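Local structure of cell division inhibitor SulA (1OFU) at residues 21-24 against 25-29; 53-57 against 58-62. The protein probably halts cell division during the SOS response by binding FtsZ and blocking its polymerization into the Z ring. All coordinates share one frame; numbering follows the deposited sequence.

Interaction 1: 21-24 against 25-29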
loop_
_atom_site.group_PDB
_atom_site.type_symbol
_atom_site.label_atom_id
_atom_site.label_comp_id
_atom_site.label_asym_id
_atom_site.label_seq_id
_atom_site.Cartn_x
_atom_site.Cartn_y
_atom_site.Cartn_z
ATOM N N ALA D 21 -3.822 6.645 4.604
ATOM C CA ALA D 21 -3.699 5.242 4.990
ATOM C C ALA D 21 -2.669 4.379 4.259
ATOM O O ALA D 21 -1.849 3.717 4.896
ATOM C CB ALA D 21 -5.069 4.581 4.918
ATOM N N PRO D 22 -2.702 4.359 2.917
ATOM C CA PRO D 22 -1.730 3.534 2.192
ATOM C C PRO D 22 -0.269 3.896 2.426
ATOM O O PRO D 22 0.603 3.030 2.384
ATOM C CB PRO D 22 -2.158 3.692 0.725
ATOM C CG PRO D 22 -2.899 4.984 0.703
ATOM C CD PRO D 22 -3.662 4.980 1.989
ATOM N N ILE D 23 -0.003 5.171 2.692
ATOM C CA ILE D 23 1.364 5.616 2.928
ATOM C C ILE D 23 1.826 5.182 4.316
ATOM O O ILE D 23 2.946 4.689 4.493
ATOM C CB ILE D 23 1.459 7.150 2.803
ATOM C CG1 ILE D 23 1.179 7.557 1.355
ATOM C CG2 ILE D 23 2.825 7.629 3.261
ATOM C CD1 ILE D 23 1.136 9.042 1.133
ATOM N N LEU D 24 0.954 5.365 5.301
ATOM C CA LEU D 24 1.270 4.976 6.668
ATOM C C LEU D 24 1.379 3.464 6.730
ATOM O O LEU D 24 2.248 2.922 7.397
ATOM C CB LEU D 24 0.181 5.458 7.628
ATOM C CG LEU D 24 0.164 6.963 7.875
ATOM C CD1 LEU D 24 -0.818 7.278 8.999
ATOM C CD2 LEU D 24 1.561 7.434 8.252
ATOM N N ARG D 25 0.483 2.790 6.021
ATOM C CA ARG D 25 0.471 1.334 5.975
ATOM C C ARG D 25 1.806 0.856 5.392
ATOM O O ARG D 25 2.490 0.016 5.970
ATOM C CB ARG D 25 -0.721 0.893 5.118
ATOM C CG ARG D 25 -1.006 -0.594 5.035
ATOM C CD ARG D 25 -2.500 -0.816 4.764
ATOM N NE ARG D 25 -3.013 0.014 3.672
ATOM C CZ ARG D 25 -4.150 0.713 3.718
ATOM N NH1 ARG D 25 -4.531 1.438 2.676
ATOM N NH2 ARG D 25 -4.914 0.697 4.803
ATOM N N GLU D 26 2.182 1.425 4.253
ATOM C CA GLU D 26 3.431 1.086 3.580
ATOM C C GLU D 26 4.623 1.369 4.494
ATOM O O GLU D 26 5.505 0.527 4.672
ATOM C CB GLU D 26 3.554 1.908 2.288
ATOM C CG GLU D 26 4.861 1.716 1.530
ATOM C CD GLU D 26 4.850 0.500 0.619
ATOM O OE1 GLU D 26 5.907 0.199 0.024
ATOM O OE2 GLU D 26 3.788 -0.148 0.492
ATOM N N LEU D 27 4.653 2.566 5.070
ATOM C CA LEU D 27 5.738 2.936 5.969
ATOM C C LEU D 27 5.867 1.968 7.146
ATOM O O LEU D 27 6.976 1.611 7.546
ATOM C CB LEU D 27 5.526 4.353 6.497
ATOM C CG LEU D 27 5.819 5.470 5.500
ATOM C CD1 LEU D 27 5.489 6.811 6.131
ATOM C CD2 LEU D 27 7.292 5.407 5.086
ATOM N N SER D 28 4.739 1.537 7.697
ATOM C CA SER D 28 4.779 0.630 8.836
ATOM C C SER D 28 5.432 -0.709 8.498
ATOM O O SER D 28 5.827 -1.456 9.396
ATOM C CB SER D 28 3.370 0.391 9.384
ATOM O OG SER D 28 2.615 -0.455 8.538
ATOM N N GLU D 29 5.559 -1.008 7.208
ATOM C CA GLU D 29 6.155 -2.273 6.779
ATOM C C GLU D 29 7.584 -2.137 6.243
ATOM O O GLU D 29 8.132 -3.097 5.704
ATOM C CB GLU D 29 5.290 -2.920 5.693
ATOM C CG GLU D 29 3.845 -3.222 6.089
ATOM C CD GLU D 29 3.713 -4.392 7.057
ATOM O OE1 GLU D 29 4.721 -5.087 7.314
ATOM O OE2 GLU D 29 2.591 -4.622 7.555
#
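Residues 21-24 and 25-29 meet along the last turns of one helix, joined by four successive backbone bonds from residue i+4 to residue i. Arg-25 N reaches Ala-21 O at 2.8 Å, and Glu-26 N, Leu-27 N and Ser-28 N follow onto Pro-22 O, Ile-23 O and Leu-24 O. Pro-22 has no N-H to give, and the helix is kinked where the nitrogens of Pro-22 and Ile-23 lack a bond to the preceding turn. The Arg-25 side chain leaves with CG anti to the backbone N (chi1 -175°) and bends at chi3, folding back over the preceding turn. One face of its guanidinium covers the Ala-21/Pro-22 peptide, with Ala-21 O 3.9 Å above the plane over its centre. Arg-25 NH1 lies 3.7 Å from Pro-22 CD, and Ala-21 CB touches Arg-25 NH2. The polar end is held elsewhere: NH2 probably donates to Ala-53 O, though the modelled approach is very short, and NH1 makes a salt bridge with Glu-26 of a second SulA subunit. Helix 13-28 packs on the parallel sheet of the fold, and this stretch has two sides: Pro-22, Ile-23 and Glu-26 meet the second SulA subunit, whereas Leu-24 and Leu-27 turn inward, onto Trp-49 and Leu-36 respectively. Ile-23 and Leu-27 run alongside each other in the same direction, with Ile-23 CG2 4.0 Å from Leu-27 CD1. At the C-terminal end, chi1 of 74° sets Ser-28 OG between its own N and carbonyl carbon, from where it bonds Arg-25 O at 2.6 Å, tilted 22° from the carbonyl plane; the same OG also pairs with Asn-56 N.

Interaction 2: 53-57 against 58-62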
loop_
_atom_site.group_PDB
_atom_site.type_symbol
_atom_site.label_atom_id
_atom_site.label_comp_id
_atom_site.label_asym_id
_atom_site.label_seq_id
_atom_site.Cartn_x
_atom_site.Cartn_y
_atom_site.Cartn_z
ATOM N N ALA D 53 -6.632 0.836 9.613
ATOM C CA ALA D 53 -5.910 1.210 8.400
ATOM C C ALA D 53 -4.945 0.084 8.025
ATOM O O ALA D 53 -4.244 0.163 7.022
ATOM C CB ALA D 53 -5.152 2.495 8.621
ATOM N N GLY D 54 -4.904 -0.957 8.850
ATOM C CA GLY D 54 -4.041 -2.094 8.578
ATOM C C GLY D 54 -2.553 -1.896 8.800
ATOM O O GLY D 54 -1.749 -2.647 8.251
ATOM N N LEU D 55 -2.161 -0.905 9.595
ATOM C CA LEU D 55 -0.737 -0.694 9.832
ATOM C C LEU D 55 -0.166 -1.868 10.627
ATOM O O LEU D 55 -0.892 -2.558 11.341
ATOM C CB LEU D 55 -0.485 0.602 10.616
ATOM C CG LEU D 55 -1.124 1.933 10.207
ATOM C CD1 LEU D 55 -0.253 3.060 10.733
ATOM C CD2 LEU D 55 -1.247 2.040 8.704
ATOM N N ASN D 56 1.134 -2.095 10.493
ATOM C CA ASN D 56 1.797 -3.173 11.217
ATOM C C ASN D 56 1.873 -2.758 12.692
ATOM O O ASN D 56 2.678 -1.911 13.086
ATOM C CB ASN D 56 3.194 -3.409 10.631
ATOM C CG ASN D 56 3.908 -4.591 11.265
ATOM O OD1 ASN D 56 4.943 -5.040 10.772
ATOM N ND2 ASN D 56 3.365 -5.093 12.368
ATOM N N ARG D 57 1.005 -3.360 13.493
ATOM C CA ARG D 57 0.898 -3.066 14.915
ATOM C C ARG D 57 2.132 -3.339 15.755
ATOM O O ARG D 57 2.207 -2.896 16.895
ATOM C CB ARG D 57 -0.274 -3.844 15.498
ATOM C CG ARG D 57 -1.551 -3.657 14.716
ATOM C CD ARG D 57 -2.640 -4.574 15.215
ATOM N NE ARG D 57 -3.844 -4.417 14.416
ATOM C CZ ARG D 57 -5.038 -4.878 14.769
ATOM N NH1 ARG D 57 -6.080 -4.685 13.972
ATOM N NH2 ARG D 57 -5.188 -5.524 15.922
ATOM N N GLU D 58 3.101 -4.062 15.212
ATOM C CA GLU D 58 4.295 -4.366 15.990
ATOM C C GLU D 58 5.461 -3.461 15.645
ATOM O O GLU D 58 6.520 -3.554 16.262
ATOM C CB GLU D 58 4.718 -5.823 15.768
ATOM C CG GLU D 58 3.635 -6.851 16.069
ATOM C CD GLU D 58 3.270 -6.914 17.543
ATOM O OE1 GLU D 58 2.295 -7.618 17.889
ATOM O OE2 GLU D 58 3.959 -6.262 18.358
ATOM N N ARG D 59 5.276 -2.572 14.673
ATOM C CA ARG D 59 6.384 -1.721 14.258
ATOM C C ARG D 59 6.083 -0.238 14.318
ATOM O O ARG D 59 6.795 0.571 13.722
ATOM C CB ARG D 59 6.804 -2.101 12.840
ATOM C CG ARG D 59 6.979 -3.596 12.644
ATOM C CD ARG D 59 7.662 -3.858 11.328
ATOM N NE ARG D 59 8.820 -2.981 11.190
ATOM C CZ ARG D 59 9.446 -2.745 10.045
ATOM N NH1 ARG D 59 10.492 -1.929 10.019
ATOM N NH2 ARG D 59 9.021 -3.325 8.928
ATOM N N ILE D 60 5.029 0.118 15.043
ATOM C CA ILE D 60 4.638 1.508 15.156
ATOM C C ILE D 60 4.692 2.006 16.586
ATOM O O ILE D 60 4.356 1.287 17.522
ATOM C CB ILE D 60 3.212 1.714 14.611
ATOM C CG1 ILE D 60 3.207 1.439 13.113
ATOM C CG2 ILE D 60 2.714 3.133 14.911
ATOM C CD1 ILE D 60 1.833 1.435 12.518
ATOM N N LEU D 61 5.125 3.250 16.733
ATOM C CA LEU D 61 5.213 3.906 18.023
ATOM C C LEU D 61 4.480 5.225 17.824
ATOM O O LEU D 61 4.764 5.964 16.875
ATOM C CB LEU D 61 6.678 4.151 18.400
ATOM C CG LEU D 61 7.152 3.526 19.713
ATOM C CD1 LEU D 61 6.808 2.050 19.740
ATOM C CD2 LEU D 61 8.647 3.731 19.864
ATOM N N LEU D 62 3.513 5.500 18.692
ATOM C CA LEU D 62 2.739 6.730 18.603
ATOM C C LEU D 62 3.007 7.530 19.872
ATOM O O LEU D 62 2.678 7.083 20.973
ATOM C CB LEU D 62 1.250 6.395 18.481
ATOM C CG LEU D 62 0.251 7.486 18.090
ATOM C CD1 LEU D 62 -1.153 6.911 18.204
ATOM C CD2 LEU D 62 0.380 8.705 18.989
HETATM O O HOH W 1 1.940 -0.478 17.597
#
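With chi1 at -176°, Asn-56 carries its CG anti to the backbone N and sets its amide against Arg-59, whose own chain bends at chi3 and brings its guanidinium to the carbonyls of Glu-30 and Arg-34. The Asn-56 amide group packs against CG and CD of Arg-59, with the Asn-56 CG atom 3.5 Å from Arg-59 CG, and the amide and guanidinium planes stand 86° apart. In the backbone, Arg-59 N bonds Asn-56 O at 3.1 Å, approaching from above the carbonyl plane and closing a type I beta turn from Asn-56 to Arg-59. A water spans the next step, donating to Arg-57 O and, at 3.0 Å, to Ile-60 O. CG1 of Ile-60 lies 3.4 Å from Asn-56 O, while the Ile-60 side chain runs at about a right angle to that of Leu-55. Glu-58 OE2 hydrogen-bonds an aromatic side chain of another protein's chain, in keeping with the FtsZ-binding region at 57-62. Gly-54 ends helix 47-52 in a Schellman motif; from there the chain runs against helix 13-28, which Leu-55 touches at Leu-24, Arg-25 and Ser-28, and enters strand 60-63, paired in parallel with strand 35-39.

The two contacts lie in series along the chain, neither enclosing nor crossing the other, and each is local: interaction 1 finishes helix 13-28, and interaction 2 turns the chain from helix 47-52 into strand 60-63. Between them run strand 35-39 and helix 47-52. In space their centres are about 9 Å apart and they touch directly. Arg-25 and Ser-28 of interaction 1 both reach the backbone of 53-57, with Leu-55 packed between. The C-terminal part of helix 13-28, which also meets a second SulA subunit, is thereby tied to the loop leading into strand 60-63, outermost within this chain, and to the FtsZ-binding region 57-62.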